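Thiamine phosphate pyrophosphorylase (Pyrococcus furiosus, PDB 1XI3) probably joins a thiazole phosphate to a pyrimidine diphosphate to make thiamine phosphate, releasing diphosphate, in a magnesium-dependent step of thiamine biosynthesis. Local coordinates at residues Val19-Arg24 and Glu30-Ala35; Val81-Asp86 and Pro107-Gly112; Asp130-Gly135 and Arg155-Ser160; Arg177-Leu180 and Gly186-Val189. One frame throughout, in Å; residues are numbered along the deposited sequence. Where two conformers were deposited one is given.

How the contacts relate
All four contacts belong to one closed barrel of eight parallel strands, and each pins a piece of helix against a strand or a loop next to it. They follow one another along the chain in series, from contact 1 to contact 4. Because the barrel closes, the first and last meet: strands 17-20 and 186-189 are neighbours, with a probable hydrogen bond from Ile-20 N to Val-189 O of 3.1 Å. Contacts 2 and 3 likewise share neighbouring strands, 110-115 and 131-135. Contacts 1 and 3 lie on opposite sides of the chain's centre, their own centres about 25 Å apart. Together they sample the helical coat around the barrel that carries the predicted substrate-binding residues.

Contact 1: Val19-Arg24 and Glu30-Ala35; sequences VITDRR and ESVREA
Thr-21 and Val-32 make the tight spot: the methyl CG2 of Thr-21 lies 3.6 Å from CG2 of Val-32, the two side chains slanting across each other. With chi1 at 70°, OG1 stands between the backbone N and the carbonyl carbon and the methyl is anti to the carbonyl carbon, where it meets the helix. OG1 is hydrogen-bonded to the backbone N of Arg-46, predicted to bind the pyrimidine substrate. One turn further along helix 28-37, CB of Ala-35 meets CG1 of Val-19 at 4.0 Å, an apolar pair with both residues buried.

Toward Asp-22 the packing gives way to water. A single water accepts from Asp-22 N at 2.9 Å and donates to Ser-31 OG at 3.0 Å, spanning loop and helix where the protein atoms do not meet; Ser-31 OG is also hydrogen-bonded to Pro-27 O. Beyond it, Asp-22 turns from the helix and is gripped side-on by Arg-24, with NE 2.9 Å from OD1 on its syn lone pair and NH2 to OD2. OD1 also accepts from Arg-24 N, an Asx turn. Strand 17-20 leading through this loop into helix 28-37, and on to strand 42-45, is the first beta-alpha-beta crossover of a TIM barrel.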
loop_
_atom_site.group_PDB
_atom_site.type_symbol
_atom_site.label_atom_id
_atom_site.label_comp_id
_atom_site.label_asym_id
_atom_site.label_seq_id
_atom_site.Cartn_x
_atom_site.Cartn_y
_atom_site.Cartn_z
ATOM N N VAL A 19 -19.033 1.569 10.357
ATOM C CA VAL A 19 -18.606 2.957 10.454
ATOM C C VAL A 19 -17.208 3.110 9.832
ATOM O O VAL A 19 -16.263 2.378 10.177
ATOM C CB VAL A 19 -18.597 3.454 11.936
ATOM C CG1 VAL A 19 -17.960 4.809 12.066
ATOM C CG2 VAL A 19 -19.999 3.495 12.464
ATOM N N ILE A 20 -17.073 4.123 8.969
ATOM C CA ILE A 20 -15.860 4.344 8.220
ATOM C C ILE A 20 -15.244 5.658 8.673
ATOM O O ILE A 20 -15.932 6.665 8.844
ATOM C CB ILE A 20 -16.164 4.381 6.701
ATOM C CG1 ILE A 20 -16.823 3.044 6.231
ATOM C CG2 ILE A 20 -14.879 4.689 5.921
ATOM C CD1 ILE A 20 -17.382 3.060 4.863
ATOM N N THR A 21 -13.933 5.658 8.859
ATOM C CA THR A 21 -13.226 6.869 9.315
ATOM C C THR A 21 -13.172 7.938 8.243
ATOM O O THR A 21 -13.262 7.637 7.068
ATOM C CB THR A 21 -11.757 6.583 9.790
ATOM O OG1 THR A 21 -10.912 6.243 8.684
ATOM C CG2 THR A 21 -11.729 5.507 10.910
ATOM N N ASP A 22 -12.982 9.183 8.661
ATOM C CA ASP A 22 -12.693 10.267 7.724
ATOM C C ASP A 22 -12.014 11.396 8.448
ATOM O O ASP A 22 -12.670 12.208 9.104
ATOM C CB ASP A 22 -13.978 10.750 7.039
ATOM C CG ASP A 22 -13.698 11.776 5.942
ATOM O OD1 ASP A 22 -12.527 12.210 5.793
ATOM O OD2 ASP A 22 -14.639 12.103 5.179
ATOM N N ARG A 23 -10.679 11.414 8.395
ATOM C CA ARG A 23 -9.887 12.424 9.102
ATOM C C ARG A 23 -10.140 13.848 8.580
ATOM O O ARG A 23 -9.705 14.821 9.216
ATOM C CB ARG A 23 -8.401 12.087 9.029
ATOM C CG ARG A 23 -7.856 12.022 7.606
ATOM C CD ARG A 23 -6.339 11.847 7.542
ATOM N NE ARG A 23 -5.856 10.780 8.408
ATOM C CZ ARG A 23 -4.580 10.545 8.683
ATOM N NH1 ARG A 23 -3.612 11.282 8.130
ATOM N NH2 ARG A 23 -4.280 9.571 9.524
ATOM N N ARG A 24 -10.800 13.971 7.428
ATOM C CA ARG A 24 -11.290 15.306 6.988
ATOM C C ARG A 24 -12.317 15.894 7.961
ATOM O O ARG A 24 -12.478 17.148 8.036
ATOM C CB ARG A 24 -11.851 15.283 5.573
ATOM C CG ARG A 24 -10.847 14.898 4.506
ATOM C CD ARG A 24 -11.487 14.696 3.154
ATOM N NE ARG A 24 -12.434 13.585 3.202
ATOM C CZ ARG A 24 -13.078 13.090 2.158
ATOM N NH1 ARG A 24 -12.867 13.576 0.946
ATOM N NH2 ARG A 24 -13.914 12.066 2.324
ATOM N N GLU A 30 -9.733 8.916 18.153
ATOM C CA GLU A 30 -10.763 9.525 19.006
ATOM C C GLU A 30 -12.164 9.162 18.562
ATOM O O GLU A 30 -12.997 8.782 19.383
ATOM C CB GLU A 30 -10.666 11.045 18.948
ATOM N N SER A 31 -12.410 9.285 17.260
ATOM C CA SER A 31 -13.758 9.080 16.714
ATOM C C SER A 31 -14.173 7.602 16.713
ATOM O O SER A 31 -15.327 7.249 17.004
ATOM C CB SER A 31 -13.883 9.737 15.329
ATOM O OG SER A 31 -13.124 9.049 14.378
ATOM N N VAL A 32 -13.234 6.715 16.427
ATOM C CA VAL A 32 -13.523 5.286 16.465
ATOM C C VAL A 32 -13.873 4.817 17.893
ATOM O O VAL A 32 -14.818 4.040 18.086
ATOM C CB VAL A 32 -12.372 4.448 15.885
ATOM C CG1 VAL A 32 -12.556 3.015 16.216
ATOM C CG2 VAL A 32 -12.309 4.653 14.363
ATOM N N ARG A 33 -13.158 5.320 18.898
ATOM C CA ARG A 33 -13.522 4.991 20.279
ATOM C C ARG A 33 -15.001 5.328 20.571
ATOM O O ARG A 33 -15.746 4.483 21.093
ATOM C CB ARG A 33 -12.593 5.657 21.293
ATOM C CG ARG A 33 -12.919 5.225 22.752
ATOM C CD ARG A 33 -11.950 5.842 23.758
ATOM N N GLU A 34 -15.403 6.548 20.248
ATOM C CA GLU A 34 -16.787 7.019 20.426
ATOM C C GLU A 34 -17.792 6.185 19.611
ATOM O O GLU A 34 -18.846 5.850 20.113
ATOM C CB GLU A 34 -16.913 8.494 20.063
ATOM C CG GLU A 34 -16.223 9.460 20.990
ATOM C CD GLU A 34 -16.287 10.886 20.456
ATOM O OE1 GLU A 34 -15.845 11.128 19.315
ATOM O OE2 GLU A 34 -16.788 11.776 21.181
ATOM N N ALA A 35 -17.469 5.865 18.354
ATOM C CA ALA A 35 -18.385 5.053 17.536
ATOM C C ALA A 35 -18.551 3.653 18.110
ATOM O O ALA A 35 -19.645 3.099 18.117
ATOM C CB ALA A 35 -17.875 4.959 16.059
HETATM O O HOH W 1 -12.302 9.552 11.501
#

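Contact 2: Val81-Asp86 and Pro107-Gly112; sequences VALAVD and PNLIIG
Ala-82 and Leu-83 of helix 79-85 both rest on Leu-109, part of the packing between coat and strands in this TIM barrel. Leu-109 sits in the loop just before strand 110-115, and of the residues here it has the most surface buried by the contact. Its CB points at the helix, and with chi1 at -69° CG stands anti to the carbonyl carbon, which carries the branch on toward the helix.

Leu-83 comes in differently. Its CB does not aim at the loop; with chi2 at 171° CD1 takes the extended position, and it is the other methyl, CD2, turned back from that line, that reaches Leu-109; the two leucines slant across each other. The same side chain packs on Ala-106 and on Ile-105 of the second subunit, so here the contact borders the dimer interface. Ala-82, buried, points its CB at the loop and also touches Val-75 of strand 72-76.

The helix finishes in a Schellman motif at Asp-86, whose phi is positive and whose OD1 forms a salt bridge with Arg-67. Both close contacts are made by one carbon: Leu-109 CD1 lies 3.9 Å from Ala-82 CB and 4.2 Å from Leu-83 CD2.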
loop_
_atom_site.group_PDB
_atom_site.type_symbol
_atom_site.label_atom_id
_atom_site.label_comp_id
_atom_site.label_asym_id
_atom_site.label_seq_id
_atom_site.Cartn_x
_atom_site.Cartn_y
_atom_site.Cartn_z
ATOM N N VAL A 81 -1.301 -2.896 4.709
ATOM C CA VAL A 81 -1.677 -2.366 6.020
ATOM C C VAL A 81 -2.574 -3.356 6.779
ATOM O O VAL A 81 -2.336 -3.635 7.941
ATOM C CB VAL A 81 -2.311 -1.004 5.890
ATOM C CG1 VAL A 81 -2.814 -0.496 7.263
ATOM C CG2 VAL A 81 -1.291 -0.004 5.288
ATOM N N ALA A 82 -3.576 -3.894 6.089
ATOM C CA ALA A 82 -4.479 -4.879 6.666
ATOM C C ALA A 82 -3.679 -6.051 7.229
ATOM O O ALA A 82 -3.911 -6.489 8.339
ATOM C CB ALA A 82 -5.498 -5.347 5.638
ATOM N N LEU A 83 -2.725 -6.547 6.455
ATOM C CA LEU A 83 -1.935 -7.697 6.944
ATOM C C LEU A 83 -1.084 -7.291 8.159
ATOM O O LEU A 83 -1.015 -8.033 9.166
ATOM C CB LEU A 83 -1.043 -8.230 5.838
ATOM C CG LEU A 83 -1.755 -8.972 4.702
ATOM C CD1 LEU A 83 -0.749 -9.231 3.599
ATOM C CD2 LEU A 83 -2.344 -10.282 5.163
ATOM N N ALA A 84 -0.428 -6.144 8.056
ATOM C CA ALA A 84 0.540 -5.700 9.079
ATOM C C ALA A 84 -0.155 -5.468 10.425
ATOM O O ALA A 84 0.434 -5.742 11.470
ATOM C CB ALA A 84 1.209 -4.482 8.677
ATOM N N VAL A 85 -1.393 -4.979 10.403
ATOM C CA VAL A 85 -2.143 -4.717 11.665
ATOM C C VAL A 85 -3.117 -5.843 12.065
ATOM O O VAL A 85 -3.838 -5.725 13.078
ATOM C CB VAL A 85 -2.838 -3.347 11.637
ATOM C CG1 VAL A 85 -1.861 -2.267 11.219
ATOM C CG2 VAL A 85 -4.100 -3.373 10.787
ATOM N N ASP A 86 -3.097 -6.959 11.324
ATOM C CA ASP A 86 -3.974 -8.097 11.554
ATOM C C ASP A 86 -5.430 -7.713 11.554
ATOM O O ASP A 86 -6.249 -8.170 12.336
ATOM C CB ASP A 86 -3.611 -8.819 12.853
ATOM C CG ASP A 86 -4.087 -10.260 12.886
ATOM O OD1 ASP A 86 -4.166 -10.823 14.021
ATOM O OD2 ASP A 86 -4.410 -10.847 11.815
ATOM N N PRO A 107 -4.660 -14.740 1.968
ATOM C CA PRO A 107 -5.753 -15.691 1.951
ATOM C C PRO A 107 -6.663 -15.738 3.177
ATOM O O PRO A 107 -7.738 -16.339 3.100
ATOM C CB PRO A 107 -5.027 -17.048 1.793
ATOM C CG PRO A 107 -3.640 -16.811 2.192
ATOM C CD PRO A 107 -3.339 -15.383 1.889
ATOM N N ASN A 108 -6.229 -15.177 4.289
ATOM C CA ASN A 108 -7.064 -15.167 5.505
ATOM C C ASN A 108 -7.915 -13.913 5.709
ATOM O O ASN A 108 -8.730 -13.888 6.628
ATOM C CB ASN A 108 -6.203 -15.419 6.732
ATOM C CG ASN A 108 -5.538 -16.769 6.693
ATOM O OD1 ASN A 108 -6.013 -17.673 6.036
ATOM N ND2 ASN A 108 -4.426 -16.899 7.392
ATOM N N LEU A 109 -7.753 -12.884 4.865
ATOM C CA LEU A 109 -8.536 -11.677 4.987
ATOM C C LEU A 109 -9.934 -11.842 4.422
ATOM O O LEU A 109 -10.136 -12.493 3.376
ATOM C CB LEU A 109 -7.841 -10.485 4.251
ATOM C CG LEU A 109 -6.578 -9.949 4.841
ATOM C CD1 LEU A 109 -6.068 -8.807 3.969
ATOM C CD2 LEU A 109 -6.694 -9.515 6.288
ATOM N N ILE A 110 -10.896 -11.245 5.098
ATOM C CA ILE A 110 -12.235 -11.082 4.565
ATOM C C ILE A 110 -12.150 -9.996 3.511
ATOM O O ILE A 110 -11.573 -8.955 3.746
ATOM C CB ILE A 110 -13.197 -10.647 5.666
ATOM C CG1 ILE A 110 -13.278 -11.725 6.754
ATOM C CG2 ILE A 110 -14.556 -10.332 5.095
ATOM C CD1 ILE A 110 -13.965 -11.312 7.982
ATOM N N ILE A 111 -12.749 -10.254 2.359
ATOM C CA ILE A 111 -12.747 -9.321 1.246
ATOM C C ILE A 111 -14.122 -8.670 1.074
ATOM O O ILE A 111 -15.121 -9.337 0.792
ATOM C CB ILE A 111 -12.392 -10.020 -0.065
ATOM C CG1 ILE A 111 -11.040 -10.756 0.030
ATOM C CG2 ILE A 111 -12.424 -9.006 -1.240
ATOM C CD1 ILE A 111 -9.836 -9.974 0.336
ATOM N N GLY A 112 -14.164 -7.361 1.229
ATOM C CA GLY A 112 -15.320 -6.602 0.859
ATOM C C GLY A 112 -15.059 -5.989 -0.501
ATOM O O GLY A 112 -13.949 -5.531 -0.759
#

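Contact 3: Asp130-Gly135 and Arg155-Ser160; sequences DYLGAG and RKIVES
Ile-157 spans the gap between helix 150-160 and strand 131-135, reaching both Leu-132 and Ala-134. Its CB leaves the helix pointing at the strand, and there the chain forks. The short branch, CG2, stands anti to the backbone N and touches CD1 of Leu-132 at 4.0 Å, the two side chains running at a slant to one another. The other branch starts at CG1, which acts as a spacer and makes no close approach to the strand. It is extended at chi2, 158°, and so delivers the tip, CD1, to Ala-134, whose CB is 4.2 Å away. One isoleucine thus covers two strand residues that lie on the same face, two positions apart.

The helix surface turned from the strand is polar. Arg-155 NE holds Glu-159 OE1 in a salt bridge of 2.7 Å, one turn apart, using the anti lone pair of that oxygen, while Ser-160 OG bonds back to Lys-156 O at 2.6 Å.

Neighbours close the buried layer: Ala-121 of helix 118-127 touches both Ile-157 and Leu-132, Ala-124 adds to Leu-132, and Val-115 of strand 110-115 flanks Ala-134, so the contact lies where helices 118-127 and 150-160 pack outside the TIM-barrel wall.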
loop_
_atom_site.group_PDB
_atom_site.type_symbol
_atom_site.label_atom_id
_atom_site.label_comp_id
_atom_site.label_asym_id
_atom_site.label_seq_id
_atom_site.Cartn_x
_atom_site.Cartn_y
_atom_site.Cartn_z
ATOM N N ASP A 130 -16.359 -11.640 -0.013
ATOM C CA ASP A 130 -17.131 -12.109 1.134
ATOM C C ASP A 130 -18.354 -11.268 1.442
ATOM O O ASP A 130 -19.348 -11.785 1.945
ATOM C CB ASP A 130 -16.206 -12.172 2.362
ATOM C CG ASP A 130 -15.111 -13.184 2.176
ATOM O OD1 ASP A 130 -13.928 -12.825 2.108
ATOM O OD2 ASP A 130 -15.454 -14.386 2.062
ATOM N N TYR A 131 -18.286 -9.969 1.159
ATOM C CA TYR A 131 -19.452 -9.105 1.238
ATOM C C TYR A 131 -19.301 -7.989 0.248
ATOM O O TYR A 131 -18.230 -7.786 -0.326
ATOM C CB TYR A 131 -19.687 -8.541 2.670
ATOM C CG TYR A 131 -18.664 -7.510 3.100
ATOM C CD1 TYR A 131 -17.421 -7.892 3.655
ATOM C CD2 TYR A 131 -18.900 -6.156 2.920
ATOM C CE1 TYR A 131 -16.467 -6.933 4.026
ATOM C CE2 TYR A 131 -17.950 -5.200 3.284
ATOM C CZ TYR A 131 -16.729 -5.592 3.819
ATOM O OH TYR A 131 -15.808 -4.613 4.135
ATOM N N LEU A 132 -20.410 -7.297 0.036
ATOM C CA LEU A 132 -20.456 -6.171 -0.887
ATOM C C LEU A 132 -20.752 -4.912 -0.129
ATOM O O LEU A 132 -21.610 -4.882 0.764
ATOM C CB LEU A 132 -21.579 -6.332 -1.937
ATOM C CG LEU A 132 -21.516 -7.592 -2.775
ATOM C CD1 LEU A 132 -22.645 -7.559 -3.813
ATOM C CD2 LEU A 132 -20.189 -7.715 -3.460
ATOM N N GLY A 133 -20.059 -3.841 -0.523
ATOM C CA GLY A 133 -20.455 -2.476 -0.201
ATOM C C GLY A 133 -21.157 -1.916 -1.441
ATOM O O GLY A 133 -20.492 -1.509 -2.363
ATOM N N ALA A 134 -22.486 -1.891 -1.410
ATOM C CA ALA A 134 -23.298 -1.481 -2.600
ATOM C C ALA A 134 -23.743 -0.057 -2.444
ATOM O O ALA A 134 -24.417 0.300 -1.476
ATOM C CB ALA A 134 -24.492 -2.401 -2.775
ATOM N N GLY A 135 -23.330 0.819 -3.376
ATOM C CA GLY A 135 -23.715 2.202 -3.317
ATOM C C GLY A 135 -23.372 2.926 -4.620
ATOM O O GLY A 135 -23.014 2.288 -5.576
ATOM N N ARG A 155 -31.914 -2.649 -3.939
ATOM C CA ARG A 155 -32.785 -3.834 -3.811
ATOM C C ARG A 155 -32.477 -4.904 -4.832
ATOM O O ARG A 155 -32.450 -6.092 -4.532
ATOM C CB ARG A 155 -34.266 -3.402 -3.900
ATOM C CG ARG A 155 -35.284 -4.492 -3.859
ATOM C CD ARG A 155 -35.272 -5.310 -2.581
ATOM N NE ARG A 155 -36.072 -6.533 -2.726
ATOM C CZ ARG A 155 -36.086 -7.529 -1.846
ATOM N NH1 ARG A 155 -35.363 -7.471 -0.721
ATOM N NH2 ARG A 155 -36.831 -8.604 -2.084
ATOM N N LYS A 156 -32.212 -4.496 -6.070
ATOM C CA LYS A 156 -31.923 -5.459 -7.086
ATOM C C LYS A 156 -30.661 -6.231 -6.782
ATOM O O LYS A 156 -30.599 -7.426 -7.006
ATOM C CB LYS A 156 -31.840 -4.762 -8.446
ATOM C CG LYS A 156 -31.619 -5.702 -9.612
ATOM C CD LYS A 156 -32.795 -6.575 -9.968
ATOM C CE LYS A 156 -32.480 -7.364 -11.261
ATOM N NZ LYS A 156 -33.369 -8.529 -11.453
ATOM N N ILE A 157 -29.658 -5.549 -6.226
ATOM C CA ILE A 157 -28.429 -6.222 -5.859
ATOM C C ILE A 157 -28.755 -7.271 -4.745
ATOM O O ILE A 157 -28.328 -8.404 -4.819
ATOM C CB ILE A 157 -27.325 -5.216 -5.470
ATOM C CG1 ILE A 157 -26.735 -4.584 -6.754
ATOM C CG2 ILE A 157 -26.186 -5.911 -4.717
ATOM C CD1 ILE A 157 -26.060 -3.246 -6.541
ATOM N N VAL A 158 -29.495 -6.830 -3.742
ATOM C CA VAL A 158 -29.872 -7.683 -2.604
ATOM C C VAL A 158 -30.574 -8.945 -3.108
ATOM O O VAL A 158 -30.277 -10.063 -2.671
ATOM C CB VAL A 158 -30.763 -6.934 -1.614
ATOM C CG1 VAL A 158 -31.392 -7.917 -0.600
ATOM C CG2 VAL A 158 -29.980 -5.821 -0.892
ATOM N N GLU A 159 -31.470 -8.768 -4.081
ATOM C CA GLU A 159 -32.197 -9.907 -4.653
ATOM C C GLU A 159 -31.324 -10.856 -5.478
ATOM O O GLU A 159 -31.667 -12.037 -5.634
ATOM C CB GLU A 159 -33.319 -9.396 -5.551
ATOM C CG GLU A 159 -34.404 -8.654 -4.836
ATOM C CD GLU A 159 -35.420 -8.025 -5.801
ATOM O OE1 GLU A 159 -36.347 -7.325 -5.313
ATOM O OE2 GLU A 159 -35.276 -8.209 -7.036
ATOM N N SER A 160 -30.208 -10.347 -6.010
ATOM C CA SER A 160 -29.428 -11.043 -7.005
ATOM C C SER A 160 -28.202 -11.757 -6.499
ATOM O O SER A 160 -27.632 -12.575 -7.229
ATOM C CB SER A 160 -29.012 -10.064 -8.108
ATOM O OG SER A 160 -30.145 -9.386 -8.645
#

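Contact 4: Arg177-Leu180 and Gly186-Val189; sequences REVL and GIAV
Ile-187 is the residue that Val-179 and Leu-180 touch, and Gly-186 precedes it. The CA of Gly-186 is 7.1 Å from that of Leu-180, the nearest pair of CA atoms across the segments. Having no side chain, the glycine puts nothing between helix and strand, though the helix segment still covers a little of its surface. Its backbone is hydrogen-bonded to Ala-167 of the neighbouring strand 165-168.

At Ile-187 the CB points at the helix. With chi1 at 57°, CG1 takes the place between the backbone N and the carbonyl carbon, and CG2 is thereby set anti to the carbonyl carbon, the position from which it meets both helix residues. Leu-180 comes at it at about a right angle, with CD2 3.8 Å and CG 4.0 Å from Ile-187 CG2. Val-179 arrives obliquely, its CG1 3.9 Å from the same methyl, so CG2 rests in a notch made by two consecutive helix residues. Strand 165-168, helix 176-180 and strand 186-189 form the last beta-alpha-beta unit of the TIM barrel, in which the helix packs on the outside of the strands. Leu-180 also leans on Ile-209 and Val-213 of helix 199-214, and Val-179 on Leu-151 and Leu-154 of helix 150-160.

Next comes Ala-188, turned from the helix, with Val-166, Ile-168 and Tyr-18 around its methyl. Val-189 returns to the outward face but too far along to reach the helix segment. It packs on Val-19 instead, just before Ile-190, a residue predicted to bind the thiazole phosphate.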
loop_
_atom_site.group_PDB
_atom_site.type_symbol
_atom_site.label_atom_id
_atom_site.label_comp_id
_atom_site.label_asym_id
_atom_site.label_seq_id
_atom_site.Cartn_x
_atom_site.Cartn_y
_atom_site.Cartn_z
ATOM N N ARG A 177 -34.091 3.697 7.723
ATOM C CA ARG A 177 -35.135 2.640 7.648
ATOM C C ARG A 177 -35.460 2.225 6.229
ATOM O O ARG A 177 -35.547 1.042 5.944
ATOM C CB ARG A 177 -36.448 3.054 8.345
ATOM C CG ARG A 177 -36.355 3.019 9.816
ATOM C CD ARG A 177 -37.747 3.056 10.481
ATOM N NE ARG A 177 -37.606 2.519 11.826
ATOM C CZ ARG A 177 -37.141 3.226 12.843
ATOM N NH1 ARG A 177 -36.796 4.488 12.671
ATOM N NH2 ARG A 177 -37.008 2.672 14.036
ATOM N N GLU A 178 -35.642 3.195 5.319
ATOM C CA GLU A 178 -35.964 2.852 3.964
ATOM C C GLU A 178 -34.821 2.044 3.354
ATOM O O GLU A 178 -35.061 1.117 2.608
ATOM C CB GLU A 178 -36.240 4.089 3.118
ATOM C CG GLU A 178 -37.019 3.760 1.843
ATOM N N VAL A 179 -33.581 2.421 3.669
ATOM C CA VAL A 179 -32.419 1.653 3.165
ATOM C C VAL A 179 -32.456 0.208 3.702
ATOM O O VAL A 179 -32.340 -0.772 2.954
ATOM C CB VAL A 179 -31.074 2.345 3.516
ATOM C CG1 VAL A 179 -29.902 1.482 3.133
ATOM C CG2 VAL A 179 -30.961 3.717 2.804
ATOM N N LEU A 180 -32.657 0.087 5.004
ATOM C CA LEU A 180 -32.676 -1.222 5.661
ATOM C C LEU A 180 -33.803 -2.141 5.125
ATOM O O LEU A 180 -33.637 -3.357 5.000
ATOM C CB LEU A 180 -32.774 -1.006 7.162
ATOM C CG LEU A 180 -31.492 -0.487 7.825
ATOM C CD1 LEU A 180 -31.736 0.197 9.147
ATOM C CD2 LEU A 180 -30.461 -1.652 7.994
ATOM N N GLY A 186 -26.744 -4.589 6.499
ATOM C CA GLY A 186 -26.193 -3.518 7.256
ATOM C C GLY A 186 -26.123 -2.235 6.485
ATOM O O GLY A 186 -26.359 -2.200 5.267
ATOM N N ILE A 187 -25.792 -1.173 7.207
ATOM C CA ILE A 187 -25.542 0.137 6.620
ATOM C C ILE A 187 -24.161 0.636 6.997
ATOM O O ILE A 187 -23.700 0.448 8.113
ATOM C CB ILE A 187 -26.614 1.162 6.993
ATOM C CG1 ILE A 187 -26.732 1.296 8.531
ATOM C CG2 ILE A 187 -27.931 0.736 6.395
ATOM C CD1 ILE A 187 -27.570 2.482 9.003
ATOM N N ALA A 188 -23.495 1.249 6.007
ATOM C CA ALA A 188 -22.218 1.871 6.179
ATOM C C ALA A 188 -22.400 3.379 6.156
ATOM O O ALA A 188 -23.057 3.914 5.264
ATOM C CB ALA A 188 -21.239 1.431 5.096
ATOM N N VAL A 189 -21.805 4.039 7.139
ATOM C CA VAL A 189 -21.901 5.469 7.283
ATOM C C VAL A 189 -20.534 6.115 7.473
ATOM O O VAL A 189 -19.643 5.541 8.113
ATOM C CB VAL A 189 -22.848 5.857 8.437
ATOM C CG1 VAL A 189 -24.283 5.442 8.104
ATOM C CG2 VAL A 189 -22.405 5.241 9.743
#